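Local atomic coordinates of D-glucosaminate-6-phosphate ammonia lyase (Salmonella typhimurium, PDB entry 7LCE), a protein that belongs to the selenocysteine synthase-like group of fold-type I pyridoxal phosphate enzymes, and carries its cofactor covalently attached. Residues N104-R110 and G129-G135; A155-V159 and L170-F175; A315-E319 and K333-H337. All blocks are in the same frame, centred on the assembly; numbering follows the deposited sequence.

Contact 1 of 3, residues N104-R110 and G129-G135; sequences NEVVMLR and GRIVEVG
Arg110 and Glu133 meet where two parallel strands, 105-109 and 130-134, run out at one border of the large sheet. Their backbones form the standard parallel ladder: Val106 and Met108 each donate to the second strand and accept from it, as in Val132 N to Val106 O at 2.8 Å. Arg110 N extends the ladder past the strand end to Val134 O, 2.9 Å away.

Among the apolar side chains, Val107 CG1 meets Val134 CG2 at 3.5 Å, while on the other face Met108 SD lies 3.9 Å from Ile131 CD1, next to Ile124 of helix 120-126, the crossover helix of this beta-alpha-beta unit. Beta-branched valine and isoleucine suit extended strands, and the flexible thioether fits against the isoleucine. Val132 CG2 packs on the carboxylate end of Glu105.

With CG anti to the backbone N (chi1 171°) and a bend at chi3, the Arg110 guanidinium reaches across the end of the second strand, between Glu133 and Gly135. NH1 bonds to Gly135 O at 2.6 Å, in the guanidinium plane; NH2 forms a salt bridge with Glu133 OE1 at 3.0 Å, and Glu133 CB lies over one face. Glu133 OE2 also pairs with Arg110 NE of the second subunit, and reciprocally. Two glutamates approach closely there, so the arginines probably offset their mutual repulsion, and this strand end doubles as a charged seam between subunits.

Contact 2 of 3, residues A155-V159 and L170-F175; sequences ALLYV and LSIDDF
Leu156 and Tyr158 of strand 153-159 face the start of helix 172-181, with Tyr158 CA 7.2 Å from Ile172 CA and no hydrogen bond crossing between the segments. Strand and helix belong to a beta-alpha-beta unit completed by strand 186-189, and mostly side chains fill the gap between them.

Alternate strand residues point at the helix. Tyr158, its CG anti to the backbone N (chi1 -171°), sends its ring out beside the helix start, where it turns an edge to the face of Phe175 in an offset edge-to-face pair, centroids 5.4 Å apart and planes at 80°. Ile172 CD1 sits over one Tyr158 face, 4.1 Å from the ring centroid, a CH-pi contact. A flat ring suits this place because it can offer face and edge at once. Phe175 is buried, and its CD2 meets Leu156 CD2 at 3.7 Å; Leu145 of helix 142-147 packs on both residues.

The helix start is fixed by a capping box. Ser171, small and hydroxyl-bearing, takes the N-cap position and accepts a weak bond from Asp174 N; in return Asp174 OD2 accepts from Ser171 N at 3.2 Å, met on its anti side and 20° out of the carboxylate plane.

Contact 3 of 3, residues A315-E319 and K333-H337; sequences AQDVE and KYQLH
Leu336 pushes its branched end against the first turn of helix 315-324 and forms the close-packed part of this contact. Its CG lies roughly anti to the backbone N (chi1 -150°), which directs both methyl groups at the helix. CD1 approaches Ala315 O at 3.6 Å and Ala315 CB at 3.9 Å; CD2 lies 3.7 Å from Gln316 CA and also touches Glu319 CB. Ala315 is small enough to let the leucine come close to the helix backbone, and Gln316 adds its aliphatic CG, 3.7 Å from Leu336 CG, while its amide extends toward His337.

The outer side is looser and polar. Lys333, exposed at the start of a type I turn that ends at Leu336, crosses Glu319 at about a right angle. Its CD lies 3.8 Å from Glu319 OE2, but the salt bridge from NZ to Glu319 OE1 is long, 3.9 Å. Arg323, one turn further along the helix, holds that same OE1 through its NE, and the shared carboxylate probably offsets the nearness of the two cations.

The turn belongs to the loop between strands 327-331 and 340-343. Phe341 of the latter touches Leu336 and Val318, while Val306 of strand 300-306 backs Ala315.

Contacts 1, 2 and 3 follow one another along the chain, each closing before the next opens. The first two are neighbours, centres about 11 Å apart, because strands 105-109 and 153-159 lie side by side in the seven-stranded mixed sheet; Val107 probably hydrogen-bonds to both Ala155 and Leu157, and Leu109 packs on Phe175. Thus contact 1 joins strands at the sheet's border, while contact 2 lays a helix on that sheet. Contact 3 stands apart, centres about 38 Å from contact 1 and 37 Å from contact 2, beside the three-stranded antiparallel sheet. This separation is consistent with the large and small domains of fold-type I enzymes.

Contact 1 of 3, residues N104-R110 and G129-G135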
loop_
_atom_site.group_PDB
_atom_site.type_symbol
_atom_site.label_atom_id
_atom_site.label_comp_id
_atom_site.label_asym_id
_atom_site.label_seq_id
_atom_site.Cartn_x
_atom_site.Cartn_y
_atom_site.Cartn_z
ATOM N N ASN A 104 18.111 10.843 -5.590
ATOM C CA ASN A 104 18.750 10.116 -6.679
ATOM C C ASN A 104 18.323 10.592 -8.062
ATOM O O ASN A 104 18.698 9.964 -9.058
ATOM C CB ASN A 104 18.473 8.613 -6.559
ATOM C CG ASN A 104 16.992 8.299 -6.432
ATOM O OD1 ASN A 104 16.136 9.132 -6.737
ATOM N ND2 ASN A 104 16.683 7.081 -5.998
ATOM N N GLU A 105 17.534 11.656 -8.159
ATOM C CA GLU A 105 17.065 12.113 -9.459
ATOM C C GLU A 105 18.156 12.912 -10.159
ATOM O O GLU A 105 18.736 13.834 -9.575
ATOM C CB GLU A 105 15.797 12.951 -9.306
ATOM C CG GLU A 105 14.582 12.139 -8.885
ATOM C CD GLU A 105 13.335 12.985 -8.730
ATOM O OE1 GLU A 105 13.402 14.207 -8.986
ATOM O OE2 GLU A 105 12.287 12.424 -8.347
ATOM N N VAL A 106 18.437 12.550 -11.409
ATOM C CA VAL A 106 19.391 13.260 -12.256
ATOM C C VAL A 106 18.598 14.017 -13.310
ATOM O O VAL A 106 17.870 13.409 -14.106
ATOM C CB VAL A 106 20.399 12.302 -12.910
ATOM C CG1 VAL A 106 21.251 13.049 -13.919
ATOM C CG2 VAL A 106 21.275 11.653 -11.854
ATOM N N VAL A 107 18.732 15.338 -13.314
ATOM C CA VAL A 107 17.952 16.208 -14.186
ATOM C C VAL A 107 18.772 16.522 -15.429
ATOM O O VAL A 107 19.890 17.043 -15.332
ATOM C CB VAL A 107 17.538 17.494 -13.458
ATOM C CG1 VAL A 107 16.947 18.481 -14.439
ATOM C CG2 VAL A 107 16.544 17.172 -12.352
ATOM N N MET A 108 18.212 16.224 -16.600
ATOM C CA MET A 108 18.890 16.479 -17.860
ATOM C C MET A 108 17.862 16.846 -18.918
ATOM O O MET A 108 16.660 16.617 -18.750
ATOM C CB MET A 108 19.715 15.270 -18.307
ATOM C CG MET A 108 18.884 14.040 -18.592
ATOM S SD MET A 108 19.893 12.642 -19.110
ATOM C CE MET A 108 20.538 13.229 -20.674
ATOM N N LEU A 109 18.350 17.428 -20.010
ATOM C CA LEU A 109 17.480 17.774 -21.126
ATOM C C LEU A 109 17.031 16.518 -21.861
ATOM O O LEU A 109 17.815 15.587 -22.068
ATOM C CB LEU A 109 18.207 18.700 -22.100
ATOM C CG LEU A 109 18.664 20.069 -21.606
ATOM C CD1 LEU A 109 19.350 20.820 -22.734
ATOM C CD2 LEU A 109 17.489 20.866 -21.063
ATOM N N ARG A 110 15.756 16.496 -22.262
ATOM C CA ARG A 110 15.272 15.396 -23.091
ATOM C C ARG A 110 16.035 15.333 -24.408
ATOM O O ARG A 110 16.318 14.244 -24.921
ATOM C CB ARG A 110 13.771 15.542 -23.342
ATOM C CG ARG A 110 13.222 14.570 -24.378
ATOM C CD ARG A 110 11.704 14.589 -24.432
ATOM N NE ARG A 110 11.118 13.742 -23.400
ATOM C CZ ARG A 110 10.607 14.193 -22.263
ATOM N NH1 ARG A 110 10.577 15.485 -21.983
ATOM N NH2 ARG A 110 10.113 13.325 -21.385
ATOM N N GLY A 129 21.095 6.631 -10.312
ATOM C CA GLY A 129 20.296 7.787 -10.656
ATOM C C GLY A 129 18.999 7.413 -11.346
ATOM O O GLY A 129 18.896 6.398 -12.032
ATOM N N ARG A 130 17.980 8.234 -11.114
ATOM C CA ARG A 130 16.717 8.165 -11.836
ATOM C C ARG A 130 16.592 9.417 -12.694
ATOM O O ARG A 130 16.719 10.535 -12.185
ATOM C CB ARG A 130 15.541 8.039 -10.865
ATOM C CG ARG A 130 15.617 6.782 -10.009
ATOM C CD ARG A 130 14.468 6.685 -9.024
ATOM N NE ARG A 130 13.176 6.676 -9.695
ATOM C CZ ARG A 130 12.574 5.576 -10.122
ATOM N NH1 ARG A 130 13.125 4.383 -9.964
ATOM N NH2 ARG A 130 11.391 5.672 -10.722
ATOM N N ILE A 131 16.357 9.230 -13.989
ATOM C CA ILE A 131 16.417 10.334 -14.943
ATOM C C ILE A 131 15.146 11.168 -14.862
ATOM O O ILE A 131 14.033 10.630 -14.831
ATOM C CB ILE A 131 16.642 9.808 -16.368
ATOM C CG1 ILE A 131 18.045 9.216 -16.487
ATOM C CG2 ILE A 131 16.432 10.918 -17.391
ATOM C CD1 ILE A 131 18.562 9.172 -17.899
ATOM N N VAL A 132 15.312 12.488 -14.829
ATOM C CA VAL A 132 14.219 13.446 -14.964
ATOM C C VAL A 132 14.501 14.272 -16.211
ATOM O O VAL A 132 15.472 15.040 -16.247
ATOM C CB VAL A 132 14.082 14.344 -13.730
ATOM C CG1 VAL A 132 13.117 15.486 -14.009
ATOM C CG2 VAL A 132 13.626 13.534 -12.527
ATOM N N GLU A 133 13.648 14.136 -17.225
ATOM C CA GLU A 133 13.858 14.799 -18.505
ATOM C C GLU A 133 13.192 16.167 -18.518
ATOM O O GLU A 133 12.065 16.330 -18.042
ATOM C CB GLU A 133 13.316 13.948 -19.654
ATOM C CG GLU A 133 14.175 12.743 -19.992
ATOM C CD GLU A 133 13.509 11.823 -20.994
ATOM O OE1 GLU A 133 12.369 11.385 -20.733
ATOM O OE2 GLU A 133 14.126 11.540 -22.044
ATOM N N VAL A 134 13.897 17.148 -19.076
ATOM C CA VAL A 134 13.463 18.540 -19.085
ATOM C C VAL A 134 13.160 18.952 -20.518
ATOM O O VAL A 134 13.926 18.636 -21.438
ATOM C CB VAL A 134 14.526 19.458 -18.460
ATOM C CG1 VAL A 134 14.184 20.920 -18.702
ATOM C CG2 VAL A 134 14.637 19.182 -16.980
ATOM N N GLY A 135 12.030 19.629 -20.709
ATOM C CA GLY A 135 11.691 20.176 -22.004
ATOM C C GLY A 135 11.275 19.105 -22.997
ATOM O O GLY A 135 11.091 17.932 -22.670
#

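Contact 2 of 3, residues A155-V159 and L170-F175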
loop_
_atom_site.group_PDB
_atom_site.type_symbol
_atom_site.label_atom_id
_atom_site.label_comp_id
_atom_site.label_asym_id
_atom_site.label_seq_id
_atom_site.Cartn_x
_atom_site.Cartn_y
_atom_site.Cartn_z
ATOM N N ALA A 155 21.589 15.604 -8.977
ATOM C CA ALA A 155 22.566 16.256 -9.841
ATOM C C ALA A 155 21.879 16.714 -11.119
ATOM O O ALA A 155 20.784 16.251 -11.458
ATOM C CB ALA A 155 23.735 15.321 -10.173
ATOM N N LEU A 156 22.545 17.623 -11.825
ATOM C CA LEU A 156 22.161 18.030 -13.169
ATOM C C LEU A 156 23.188 17.493 -14.156
ATOM O O LEU A 156 24.387 17.458 -13.857
ATOM C CB LEU A 156 22.074 19.554 -13.294
ATOM C CG LEU A 156 20.878 20.288 -12.686
ATOM C CD1 LEU A 156 20.952 20.310 -11.166
ATOM C CD2 LEU A 156 20.786 21.706 -13.242
ATOM N N LEU A 157 22.724 17.072 -15.331
ATOM C CA LEU A 157 23.592 16.467 -16.334
ATOM C C LEU A 157 23.482 17.234 -17.643
ATOM O O LEU A 157 22.382 17.393 -18.186
ATOM C CB LEU A 157 23.245 14.995 -16.550
ATOM C CG LEU A 157 24.176 14.273 -17.525
ATOM C CD1 LEU A 157 25.524 14.042 -16.886
ATOM C CD2 LEU A 157 23.577 12.958 -17.989
ATOM N N TYR A 158 24.620 17.699 -18.146
ATOM C CA TYR A 158 24.721 18.323 -19.457
ATOM C C TYR A 158 25.578 17.438 -20.351
ATOM O O TYR A 158 26.684 17.049 -19.962
ATOM C CB TYR A 158 25.326 19.725 -19.353
ATOM C CG TYR A 158 25.277 20.521 -20.638
ATOM C CD1 TYR A 158 26.246 20.355 -21.620
ATOM C CD2 TYR A 158 24.271 21.453 -20.862
ATOM C CE1 TYR A 158 26.209 21.084 -22.797
ATOM C CE2 TYR A 158 24.227 22.188 -22.037
ATOM C CZ TYR A 158 25.199 21.999 -23.000
ATOM O OH TYR A 158 25.165 22.725 -24.171
ATOM N N VAL A 159 25.072 17.121 -21.538
ATOM C CA VAL A 159 25.757 16.237 -22.474
ATOM C C VAL A 159 26.185 17.063 -23.679
ATOM O O VAL A 159 25.341 17.648 -24.370
ATOM C CB VAL A 159 24.864 15.062 -22.904
ATOM C CG1 VAL A 159 25.655 14.078 -23.753
ATOM C CG2 VAL A 159 24.268 14.368 -21.689
ATOM N N LEU A 170 19.019 24.341 -23.895
ATOM C CA LEU A 170 19.600 25.328 -23.001
ATOM C C LEU A 170 21.121 25.340 -23.129
ATOM O O LEU A 170 21.747 24.367 -23.559
ATOM C CB LEU A 170 19.195 25.041 -21.556
ATOM C CG LEU A 170 17.703 25.149 -21.250
ATOM C CD1 LEU A 170 17.401 24.639 -19.851
ATOM C CD2 LEU A 170 17.243 26.587 -21.403
ATOM N N SER A 171 21.714 26.465 -22.744
ATOM C CA SER A 171 23.158 26.610 -22.797
ATOM C C SER A 171 23.802 26.027 -21.546
ATOM O O SER A 171 23.146 25.788 -20.530
ATOM C CB SER A 171 23.543 28.081 -22.940
ATOM O OG SER A 171 23.188 28.802 -21.773
ATOM N N ILE A 172 25.116 25.796 -21.633
ATOM C CA ILE A 172 25.861 25.312 -20.473
ATOM C C ILE A 172 25.803 26.326 -19.339
ATOM O O ILE A 172 25.842 25.953 -18.160
ATOM C CB ILE A 172 27.314 24.982 -20.873
ATOM C CG1 ILE A 172 28.111 24.484 -19.664
ATOM C CG2 ILE A 172 27.987 26.189 -21.515
ATOM C CD1 ILE A 172 27.557 23.217 -19.050
ATOM N N ASP A 173 25.695 27.615 -19.671
ATOM C CA ASP A 173 25.583 28.639 -18.636
ATOM C C ASP A 173 24.303 28.466 -17.830
ATOM O O ASP A 173 24.300 28.655 -16.608
ATOM C CB ASP A 173 25.632 30.033 -19.266
ATOM C CG ASP A 173 26.959 30.322 -19.943
ATOM O OD1 ASP A 173 28.009 29.922 -19.396
ATOM O OD2 ASP A 173 26.950 30.951 -21.023
ATOM N N ASP A 174 23.205 28.106 -18.499
ATOM C CA ASP A 174 21.936 27.917 -17.805
ATOM C C ASP A 174 22.036 26.816 -16.756
ATOM O O ASP A 174 21.497 26.949 -15.651
ATOM C CB ASP A 174 20.834 27.596 -18.815
ATOM C CG ASP A 174 20.454 28.796 -19.662
ATOM O OD1 ASP A 174 20.282 29.899 -19.099
ATOM O OD2 ASP A 174 20.334 28.633 -20.896
ATOM N N PHE A 175 22.721 25.719 -17.082
ATOM C CA PHE A 175 22.873 24.634 -16.118
ATOM C C PHE A 175 23.735 25.050 -14.931
ATOM O O PHE A 175 23.412 24.726 -13.782
ATOM C CB PHE A 175 23.455 23.403 -16.806
ATOM C CG PHE A 175 22.415 22.506 -17.402
ATOM C CD1 PHE A 175 21.836 22.813 -18.619
ATOM C CD2 PHE A 175 21.999 21.368 -16.734
ATOM C CE1 PHE A 175 20.872 21.998 -19.167
ATOM C CE2 PHE A 175 21.035 20.549 -17.276
ATOM C CZ PHE A 175 20.470 20.864 -18.496
#

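Contact 3 of 3, residues A315-E319 and K333-H337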
loop_
_atom_site.group_PDB
_atom_site.type_symbol
_atom_site.label_atom_id
_atom_site.label_comp_id
_atom_site.label_asym_id
_atom_site.label_seq_id
_atom_site.Cartn_x
_atom_site.Cartn_y
_atom_site.Cartn_z
ATOM N N ALA A 315 28.712 4.710 -55.383
ATOM C CA ALA A 315 29.587 4.908 -54.231
ATOM C C ALA A 315 29.285 3.910 -53.122
ATOM O O ALA A 315 30.197 3.464 -52.415
ATOM C CB ALA A 315 29.461 6.341 -53.715
ATOM N N GLN A 316 28.012 3.547 -52.949
ATOM C CA GLN A 316 27.671 2.533 -51.954
ATOM C C GLN A 316 28.336 1.203 -52.282
ATOM O O GLN A 316 28.883 0.537 -51.396
ATOM C CB GLN A 316 26.154 2.364 -51.864
ATOM C CG GLN A 316 25.413 3.585 -51.347
ATOM C CD GLN A 316 23.987 3.266 -50.940
ATOM O OE1 GLN A 316 23.538 2.124 -51.053
ATOM N NE2 GLN A 316 23.266 4.275 -50.463
ATOM N N ASP A 317 28.309 0.807 -53.557
ATOM C CA ASP A 317 28.954 -0.437 -53.961
ATOM C C ASP A 317 30.463 -0.364 -53.757
ATOM O O ASP A 317 31.094 -1.358 -53.377
ATOM C CB ASP A 317 28.622 -0.748 -55.421
ATOM C CG ASP A 317 27.139 -1.005 -55.642
ATOM O OD1 ASP A 317 26.389 -1.082 -54.647
ATOM O OD2 ASP A 317 26.723 -1.124 -56.816
ATOM N N VAL A 318 31.057 0.807 -53.994
ATOM C CA VAL A 318 32.499 0.958 -53.815
ATOM C C VAL A 318 32.863 0.891 -52.338
ATOM O O VAL A 318 33.825 0.217 -51.952
ATOM C CB VAL A 318 32.984 2.269 -54.457
ATOM C CG1 VAL A 318 34.470 2.465 -54.202
ATOM C CG2 VAL A 318 32.692 2.267 -55.946
ATOM N N GLU A 319 32.105 1.588 -51.490
ATOM C CA GLU A 319 32.402 1.588 -50.062
ATOM C C GLU A 319 32.269 0.189 -49.478
ATOM O O GLU A 319 33.051 -0.206 -48.606
ATOM C CB GLU A 319 31.485 2.570 -49.331
ATOM C CG GLU A 319 32.002 3.009 -47.965
ATOM C CD GLU A 319 31.662 2.032 -46.855
ATOM O OE1 GLU A 319 30.722 1.226 -47.030
ATOM O OE2 GLU A 319 32.339 2.070 -45.804
ATOM N N LYS A 333 31.183 7.226 -44.852
ATOM C CA LYS A 333 30.026 6.933 -45.687
ATOM C C LYS A 333 28.859 7.872 -45.399
ATOM O O LYS A 333 27.699 7.508 -45.610
ATOM C CB LYS A 333 29.605 5.475 -45.523
ATOM C CG LYS A 333 29.609 4.977 -44.092
ATOM C CD LYS A 333 29.341 3.483 -44.047
ATOM C CE LYS A 333 27.972 3.160 -44.629
ATOM N NZ LYS A 333 27.706 1.696 -44.676
ATOM N N TYR A 334 29.150 9.078 -44.911
ATOM C CA TYR A 334 28.089 10.009 -44.535
ATOM C C TYR A 334 27.275 10.431 -45.754
ATOM O O TYR A 334 26.055 10.228 -45.803
ATOM C CB TYR A 334 28.693 11.226 -43.829
ATOM C CG TYR A 334 29.169 10.940 -42.418
ATOM C CD1 TYR A 334 30.295 10.157 -42.189
ATOM C CD2 TYR A 334 28.492 11.451 -41.318
ATOM C CE1 TYR A 334 30.734 9.892 -40.903
ATOM C CE2 TYR A 334 28.923 11.192 -40.028
ATOM C CZ TYR A 334 30.045 10.413 -39.827
ATOM O OH TYR A 334 30.477 10.152 -38.546
ATOM N N GLN A 335 27.930 11.019 -46.750
ATOM C CA GLN A 335 27.257 11.444 -47.976
ATOM C C GLN A 335 27.309 10.373 -49.056
ATOM O O GLN A 335 27.420 10.681 -50.245
ATOM C CB GLN A 335 27.853 12.756 -48.481
ATOM C CG GLN A 335 27.697 13.941 -47.534
ATOM C CD GLN A 335 28.736 13.960 -46.430
ATOM O OE1 GLN A 335 29.705 13.202 -46.459
ATOM N NE2 GLN A 335 28.536 14.831 -45.446
ATOM N N LEU A 336 27.229 9.099 -48.660
ATOM C CA LEU A 336 27.282 8.007 -49.627
ATOM C C LEU A 336 26.085 8.033 -50.570
ATOM O O LEU A 336 26.194 7.597 -51.723
ATOM C CB LEU A 336 27.356 6.668 -48.892
ATOM C CG LEU A 336 28.085 5.513 -49.580
ATOM C CD1 LEU A 336 29.522 5.889 -49.886
ATOM C CD2 LEU A 336 28.036 4.269 -48.710
ATOM N N HIS A 337 24.940 8.536 -50.103
ATOM C CA HIS A 337 23.772 8.650 -50.971
ATOM C C HIS A 337 23.997 9.662 -52.087
ATOM O O HIS A 337 23.433 9.514 -53.177
ATOM C CB HIS A 337 22.538 9.032 -50.151
ATOM C CG HIS A 337 22.661 10.347 -49.444
ATOM N ND1 HIS A 337 23.424 10.514 -48.307
ATOM C CD2 HIS A 337 22.116 11.558 -49.711
ATOM C CE1 HIS A 337 23.343 11.770 -47.905
ATOM N NE2 HIS A 337 22.556 12.425 -48.740
#